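Beta-galactosidase (Streptococcus pneumoniae, PDB 4CUA) hydrolyses terminal beta-galactosides, the module crystallised here being a carbohydrate-binding module that probably helps the enzyme attach to glycans. Local coordinates at residues 91-100 / 155-166. Sequence-based numbering, arbitrary orientation. Where two conformers were deposited one is given.
With EDO (1,2-ethanediol), chain E.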
ATOM      1  N   ALA A  91      12.762  -0.839   5.035  1.00 10.82           N
ATOM      2  CA  ALA A  91      12.018  -1.943   4.425  1.00 11.36           C
ATOM      3  C   ALA A  91      11.611  -2.953   5.517  1.00 11.99           C
ATOM      4  O   ALA A  91      12.292  -3.077   6.545  1.00 14.72           O
ATOM      5  CB  ALA A  91      12.916  -2.593   3.394  1.00 12.94           C
ATOM      6  N   PRO A  92      10.532  -3.683   5.296  1.00 12.50           N
ATOM      7  CA  PRO A  92      10.077  -4.648   6.319  1.00 12.34           C
ATOM      8  C   PRO A  92      10.911  -5.931   6.270  1.00 14.43           C
ATOM      9  O   PRO A  92      11.538  -6.225   5.261  1.00 15.16           O
ATOM     10  CB  PRO A  92       8.659  -4.937   5.907  1.00 12.41           C
ATOM     11  CG  PRO A  92       8.624  -4.678   4.387  1.00 12.66           C
ATOM     12  CD  PRO A  92       9.628  -3.607   4.152  1.00 11.98           C
ATOM     13  N   LYS A  93      10.893  -6.679   7.356  1.00 15.19           N
ATOM     14  CA  LYS A  93      11.581  -7.971   7.327  1.00 15.26           C
ATOM     15  C   LYS A  93      10.743  -9.061   6.674  1.00 16.46           C
ATOM     16  O   LYS A  93      11.311 -10.058   6.255  1.00 17.54           O
ATOM     17  CB  LYS A  93      11.974  -8.402   8.758  1.00 16.04           C
ATOM     18  CG  LYS A  93      10.829  -8.711   9.696  1.00 15.85           C
ATOM     19  CD  LYS A  93      11.352  -9.251  11.047  1.00 17.84           C
ATOM     20  CE  LYS A  93      10.232  -9.516  12.019  1.00 19.94           C
ATOM     21  NZ  LYS A  93      10.837 -10.175  13.264  1.00 21.66           N
ATOM     22  N   SER A  94       9.428  -8.942   6.615  1.00 15.01           N
ATOM     23  CA  SER A  94       8.597  -9.913   5.979  1.00 14.67           C
ATOM     24  C   SER A  94       7.354  -9.210   5.461  1.00 13.21           C
ATOM     25  O   SER A  94       7.028  -8.114   5.940  1.00 13.56           O
ATOM     26  CB  SER A  94       8.244 -11.040   6.979  1.00 15.78           C
ATOM     27  OG  SER A  94       7.352 -10.603   7.994  1.00 18.08           O
ATOM     28  N   TYR A  95       6.693  -9.799   4.489  1.00 13.54           N
ATOM     29  CA  TYR A  95       5.473  -9.237   3.903  1.00 12.83           C
ATOM     30  C   TYR A  95       4.653 -10.267   3.185  1.00 13.31           C
ATOM     31  O   TYR A  95       5.124 -11.370   2.844  1.00 14.99           O
ATOM     32  CB  TYR A  95       5.838  -8.098   2.886  1.00 12.54           C
ATOM     33  CG  TYR A  95       6.632  -8.668   1.713  1.00 13.12           C
ATOM     34  CD1 TYR A  95       7.989  -8.797   1.767  1.00 12.92           C
ATOM     35  CD2 TYR A  95       5.990  -9.076   0.573  1.00 13.85           C
ATOM     36  CE1 TYR A  95       8.718  -9.375   0.710  1.00 13.71           C
ATOM     37  CE2 TYR A  95       6.710  -9.653  -0.470  1.00 13.76           C
ATOM     38  CZ  TYR A  95       8.057  -9.760  -0.385  1.00 14.41           C
ATOM     39  OH  TYR A  95       8.756 -10.368  -1.453  1.00 17.67           O
ATOM     40  N   VAL A  96       3.414  -9.946   2.956  1.00 13.46           N
ATOM     41  CA  VAL A  96       2.516 -10.717   2.145  1.00 13.20           C
ATOM     42  C   VAL A  96       1.755  -9.726   1.284  1.00 13.52           C
ATOM     43  O   VAL A  96       1.248  -8.716   1.778  1.00 12.90           O
ATOM     44  CB  VAL A  96       1.472 -11.465   2.966  1.00 15.86           C
ATOM     45  CG1 VAL A  96       0.483 -12.195   2.087  1.00 17.14           C
ATOM     46  CG2 VAL A  96       2.201 -12.428   3.889  1.00 17.86           C
ATOM     47  N   ILE A  97       1.655 -10.004  -0.006  1.00 12.33           N
ATOM     48  CA  ILE A  97       0.806  -9.231  -0.901  1.00 11.82           C
ATOM     49  C   ILE A  97      -0.525  -9.947  -1.115  1.00 12.30           C
ATOM     50  O   ILE A  97      -0.554 -11.173  -1.425  1.00 11.86           O
ATOM     51  CB  ILE A  97       1.506  -8.957  -2.262  1.00 11.75           C
ATOM     52  CG1 ILE A  97       2.794  -8.182  -2.046  1.00 12.32           C
ATOM     53  CG2 ILE A  97       0.586  -8.243  -3.226  1.00 11.32           C
ATOM     54  CD1 ILE A  97       3.710  -8.074  -3.230  1.00 13.07           C
ATOM     55  N   GLU A  98      -1.617  -9.225  -0.946  0.50 12.02           N
ATOM     56  CA  GLU A  98      -2.968  -9.778  -0.863  0.50 12.45           C
ATOM     57  C   GLU A  98      -3.923  -9.006  -1.710  0.50 12.84           C
ATOM     58  O   GLU A  98      -3.700  -7.815  -1.937  0.50 13.19           O
ATOM     59  CB  GLU A  98      -3.430  -9.728   0.617  0.50 12.67           C
ATOM     60  CG  GLU A  98      -2.614 -10.660   1.473  0.50 12.91           C
ATOM     61  CD  GLU A  98      -2.832 -10.502   2.975  0.50 12.61           C
ATOM     62  OE1 GLU A  98      -2.911  -9.372   3.509  0.50 13.99           O
ATOM     63  OE2 GLU A  98      -2.902 -11.548   3.632  0.50 12.51           O
ATOM     64  N   TYR A  99      -5.021  -9.638  -2.137  1.00 12.43           N
ATOM     65  CA  TYR A  99      -6.053  -9.008  -2.883  1.00 12.35           C
ATOM     66  C   TYR A  99      -7.421  -9.248  -2.305  1.00 12.13           C
ATOM     67  O   TYR A  99      -7.643 -10.314  -1.653  1.00 12.85           O
ATOM     68  CB  TYR A  99      -6.020  -9.427  -4.394  1.00 12.80           C
ATOM     69  CG  TYR A  99      -6.404 -10.850  -4.698  1.00 13.20           C
ATOM     70  CD1 TYR A  99      -5.504 -11.891  -4.501  1.00 12.78           C
ATOM     71  CD2 TYR A  99      -7.641 -11.129  -5.200  1.00 13.81           C
ATOM     72  CE1 TYR A  99      -5.865 -13.253  -4.756  1.00 13.47           C
ATOM     73  CE2 TYR A  99      -7.994 -12.438  -5.499  1.00 14.76           C
ATOM     74  CZ  TYR A  99      -7.084 -13.455  -5.284  1.00 14.33           C
ATOM     75  OH  TYR A  99      -7.451 -14.801  -5.522  1.00 18.31           O
ATOM     76  N   TYR A 100      -8.317  -8.312  -2.521  1.00 11.99           N
ATOM     77  CA  TYR A 100      -9.601  -8.297  -1.885  1.00 12.81           C
ATOM     78  C   TYR A 100     -10.544  -9.242  -2.661  1.00 15.07           C
ATOM     79  O   TYR A 100     -10.728  -9.128  -3.880  1.00 13.96           O
ATOM     80  CB  TYR A 100     -10.145  -6.900  -1.798  1.00 13.42           C
ATOM     81  CG  TYR A 100     -11.469  -6.772  -1.085  1.00 13.49           C
ATOM     82  CD1 TYR A 100     -11.510  -6.678   0.289  1.00 13.35           C
ATOM     83  CD2 TYR A 100     -12.676  -6.860  -1.745  1.00 13.51           C
ATOM     84  CE1 TYR A 100     -12.697  -6.593   0.959  1.00 13.79           C
ATOM     85  CE2 TYR A 100     -13.880  -6.739  -1.071  1.00 12.87           C
ATOM     86  CZ  TYR A 100     -13.893  -6.665   0.310  1.00 13.58           C
ATOM     87  OH  TYR A 100     -15.124  -6.578   0.986  1.00 15.40           O
ATOM     88  N   THR A 155      -9.942  -7.286  -8.919  1.00 14.31           N
ATOM     89  CA  THR A 155     -10.142  -6.964  -7.502  1.00 13.64           C
ATOM     90  C   THR A 155     -10.394  -5.467  -7.329  1.00 13.67           C
ATOM     91  O   THR A 155      -9.916  -4.630  -8.124  1.00 12.84           O
ATOM     92  CB  THR A 155      -8.939  -7.415  -6.672  1.00 13.16           C
ATOM     93  OG1 THR A 155      -9.248  -7.226  -5.277  1.00 12.30           O
ATOM     94  CG2 THR A 155      -7.725  -6.630  -7.027  1.00 13.07           C
ATOM     95  N   TYR A 156     -11.116  -5.138  -6.248  1.00 12.20           N
ATOM     96  CA  TYR A 156     -11.279  -3.736  -5.820  1.00 12.14           C
ATOM     97  C   TYR A 156     -10.021  -3.185  -5.138  1.00 11.39           C
ATOM     98  O   TYR A 156      -9.876  -1.957  -5.082  1.00 11.16           O
ATOM     99  CB  TYR A 156     -12.441  -3.589  -4.853  1.00 12.60           C
ATOM    100  CG  TYR A 156     -13.770  -3.739  -5.506  1.00 14.45           C
ATOM    101  CD1 TYR A 156     -14.257  -2.756  -6.340  1.00 15.96           C
ATOM    102  CD2 TYR A 156     -14.633  -4.790  -5.173  1.00 16.25           C
ATOM    103  CE1 TYR A 156     -15.519  -2.839  -6.919  1.00 18.44           C
ATOM    104  CE2 TYR A 156     -15.887  -4.854  -5.748  1.00 19.15           C
ATOM    105  CZ  TYR A 156     -16.303  -3.902  -6.633  1.00 19.00           C
ATOM    106  OH  TYR A 156     -17.602  -3.999  -7.164  1.00 22.44           O
ATOM    107  N   ALA A 157      -9.144  -4.040  -4.632  1.00  9.82           N
ATOM    108  CA  ALA A 157      -8.005  -3.556  -3.812  1.00 10.74           C
ATOM    109  C   ALA A 157      -6.919  -4.553  -3.696  1.00 11.27           C
ATOM    110  O   ALA A 157      -7.174  -5.763  -3.626  1.00 11.39           O
ATOM    111  CB  ALA A 157      -8.499  -3.180  -2.431  1.00 10.95           C
ATOM    112  N   ILE A 158      -5.686  -4.099  -3.670  0.58 10.07           N
ATOM    113  CA  ILE A 158      -4.612  -4.906  -3.214  0.58 10.45           C
ATOM    114  C   ILE A 158      -3.948  -4.189  -2.080  0.58 10.34           C
ATOM    115  O   ILE A 158      -4.075  -2.964  -1.987  0.58 11.15           O
ATOM    116  CB  ILE A 158      -3.624  -5.357  -4.319  0.58 10.87           C
ATOM    117  CG1 ILE A 158      -2.828  -4.147  -4.835  0.58 10.98           C
ATOM    118  CG2 ILE A 158      -4.411  -6.116  -5.391  0.58 11.73           C
ATOM    119  CD1 ILE A 158      -1.518  -4.506  -5.488  0.58 12.62           C
ATOM    120  N   ARG A 159      -3.263  -4.951  -1.264  1.00 10.44           N
ATOM    121  CA  ARG A 159      -2.447  -4.413  -0.191  1.00  9.79           C
ATOM    122  C   ARG A 159      -1.201  -5.235   0.040  1.00  9.78           C
ATOM    123  O   ARG A 159      -1.112  -6.431  -0.343  1.00 10.25           O
ATOM    124  CB  ARG A 159      -3.204  -4.272   1.121  1.00 10.24           C
ATOM    125  CG  ARG A 159      -3.476  -5.584   1.860  1.00 11.39           C
ATOM    126  CD  ARG A 159      -4.410  -5.329   3.034  1.00 13.94           C
ATOM    127  NE  ARG A 159      -4.538  -6.578   3.784  1.00 15.41           N
ATOM    128  CZ  ARG A 159      -5.329  -6.673   4.861  1.00 16.33           C
ATOM    129  NH1 ARG A 159      -5.973  -5.610   5.326  1.00 16.75           N
ATOM    130  NH2 ARG A 159      -5.407  -7.834   5.472  1.00 17.89           N
ATOM    131  N   ILE A 160      -0.208  -4.599   0.623  1.00  9.05           N
ATOM    132  CA  ILE A 160       0.987  -5.228   1.074  1.00  9.01           C
ATOM    133  C   ILE A 160       1.018  -5.104   2.613  1.00  9.40           C
ATOM    134  O   ILE A 160       0.993  -4.051   3.153  1.00  8.88           O
ATOM    135  CB  ILE A 160       2.264  -4.749   0.315  1.00  9.71           C
ATOM    136  CG1 ILE A 160       3.466  -5.514   0.763  1.00 10.01           C
ATOM    137  CG2 ILE A 160       2.463  -3.230   0.462  1.00 10.07           C
ATOM    138  CD1 ILE A 160       4.750  -5.241   0.003  1.00 10.59           C
ATOM    139  N   ARG A 161       1.080  -6.267   3.267  1.00 10.46           N
ATOM    140  CA  ARG A 161       0.992  -6.382   4.736  1.00 10.60           C
ATOM    141  C   ARG A 161       2.351  -6.802   5.237  1.00 11.09           C
ATOM    142  O   ARG A 161       2.937  -7.838   4.803  1.00 11.62           O
ATOM    143  CB  ARG A 161      -0.097  -7.397   5.060  1.00 11.23           C
ATOM    144  CG  ARG A 161      -0.281  -7.608   6.570  1.00 12.43           C
ATOM    145  CD  ARG A 161      -1.562  -8.312   6.855  1.00 14.17           C
ATOM    146  NE  ARG A 161      -1.752  -9.546   6.089  1.00 14.48           N
ATOM    147  CZ  ARG A 161      -1.190 -10.713   6.359  1.00 17.73           C
ATOM    148  NH1 ARG A 161      -0.417 -10.885   7.426  1.00 17.15           N
ATOM    149  NH2 ARG A 161      -1.462 -11.731   5.568  1.00 19.61           N
HETATM  150  N   MSE A 162       2.917  -5.997   6.135  1.00 10.51           N
HETATM  151  CA  MSE A 162       4.337  -5.974   6.372  1.00 10.83           C
HETATM  152  C   MSE A 162       4.751  -5.911   7.828  1.00 11.17           C
HETATM  153  O   MSE A 162       4.136  -5.177   8.593  1.00 13.67           O
HETATM  154  CB  MSE A 162       4.941  -4.681   5.787  1.00 12.36           C
HETATM  155  CG  MSE A 162       4.719  -4.630   4.268  1.00 11.47           C
HETATM  156 SE   MSE A 162       5.114  -2.838   3.560  1.00 18.39          SE
HETATM  157  CE  MSE A 162       3.631  -1.879   4.392  1.00 11.75           C
ATOM    158  N   VAL A 163       5.743  -6.681   8.217  1.00 11.75           N
ATOM    159  CA  VAL A 163       6.264  -6.605   9.584  1.00 13.21           C
ATOM    160  C   VAL A 163       7.560  -5.853   9.577  1.00 11.36           C
ATOM    161  O   VAL A 163       8.485  -6.150   8.773  1.00 13.41           O
ATOM    162  CB  VAL A 163       6.492  -8.010  10.168  1.00 14.25           C
ATOM    163  CG1 VAL A 163       6.913  -7.851  11.618  1.00 15.60           C
ATOM    164  CG2 VAL A 163       5.230  -8.825  10.116  1.00 13.85           C
ATOM    165  N   LYS A 164       7.715  -4.860  10.454  1.00 14.27           N
ATOM    166  CA  LYS A 164       8.935  -4.093  10.502  1.00 14.32           C
ATOM    167  C   LYS A 164      10.163  -4.880  10.844  1.00 14.55           C
ATOM    168  O   LYS A 164      10.055  -5.913  11.502  1.00 14.79           O
ATOM    169  CB  LYS A 164       8.826  -2.948  11.503  1.00 16.06           C
ATOM    170  CG  LYS A 164       8.899  -3.408  12.947  1.00 15.88           C
ATOM    171  CD  LYS A 164       9.012  -2.227  13.894  1.00 16.59           C
ATOM    172  CE  LYS A 164       9.361  -2.707  15.323  1.00 16.79           C
ATOM    173  NZ  LYS A 164      10.691  -3.385  15.391  1.00 16.97           N
ATOM    174  N   ALA A 165      11.301  -4.366  10.443  1.00 14.02           N
ATOM    175  CA  ALA A 165      12.581  -4.976  10.786  1.00 14.73           C
ATOM    176  C   ALA A 165      12.775  -4.797  12.305  1.00 15.49           C
ATOM    177  O   ALA A 165      12.427  -3.781  12.880  1.00 15.36           O
ATOM    178  CB  ALA A 165      13.683  -4.308  10.021  1.00 14.32           C
ATOM    179  N   ASP A 166      13.449  -5.769  12.911  1.00 17.86           N
ATOM    180  CA  ASP A 166      13.672  -5.704  14.351  1.00 18.45           C
ATOM    181  C   ASP A 166      14.534  -4.561  14.816  1.00 17.02           C
ATOM    182  O   ASP A 166      14.298  -3.972  15.918  1.00 19.90           O
ATOM    183  CB  ASP A 166      14.297  -7.022  14.823  1.00 21.13           C
ATOM    184  CG  ASP A 166      13.389  -8.199  14.698  1.00 22.62           C
ATOM    185  OD1 ASP A 166      12.172  -8.102  14.417  1.00 22.89           O
ATOM    186  OD2 ASP A 166      13.921  -9.331  14.940  1.00 26.69           O
TER
HETATM  187  C1  EDO E2646      -6.658  -3.151   7.139  1.00 17.51           C
HETATM  188  O1  EDO E2646      -6.967  -2.316   8.155  1.00 21.69           O
HETATM  189  C2  EDO E2646      -6.289  -2.217   5.913  1.00 16.38           C
HETATM  190  O2  EDO E2646      -5.496  -2.911   5.103  1.00 14.74           O
HETATM  191  O   HOH W   1      11.382  -1.866   9.046  1.00 12.56           O
HETATM  192  O   HOH W   2      -5.094 -11.054   5.597  1.00 25.24           O
HETATM  193  O   HOH W   3     -12.604  -7.452  -5.193  1.00 14.83           O
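V96 and E98 pair with R161 and R159 in the antiparallel register that joins strands 94-100 and 157-163, neighbours in the antiparallel sheet of the galactose-binding-like beta-sandwich. The strand axes lie 4.7 Å apart at 163°. Backbone bonds run both ways in each of these two hydrogen-bonded pairs, the straightest from R161 N to V96 O (2.9 Å, 175°). Beyond them, V163 N donates to S94 O and Y100 N to A157 O.

On the face bearing Y95, I97 and Y99 the contact is apolar. I97 CG1 meets I160 CG1 at 3.9 Å, I160 CD1 also nears Y95 CD2, and Y99 CB rests on I158 CG2. P92 packs on selenomethionine M162, and both reach F83 of strand 70-83.

The other face, which carries V96 as well as E98, R159 and R161, holds the charged groups. There V96 CB sits over one face of the R161 guanidinium, whose NH1 also forms a salt bridge with E58. Near the S94 end of the pairing, K93, extended beyond CG, forms a salt bridge from NZ to D166 OD1 (2.7 Å), on the syn side of the carboxylate.

In the conformer described here, one of two modelled for E98, the buried carboxylate engages both arginines. R161, bent at chi3 (52°), turns NE toward E98 OE1 and NH2 toward E98 OE2, although the latter distance is doubtfully short. R159 runs extended from CG to NE, and its NH1 donates a hydrogen bond to O2 of an ethanediol, probably from the crystallisation liquor. E98 OE1 accepts two N-H groups from opposite faces of its carboxylate plane: R161 NE at 2.8 Å on the syn side and R159 NE at 3.2 Å on the anti side.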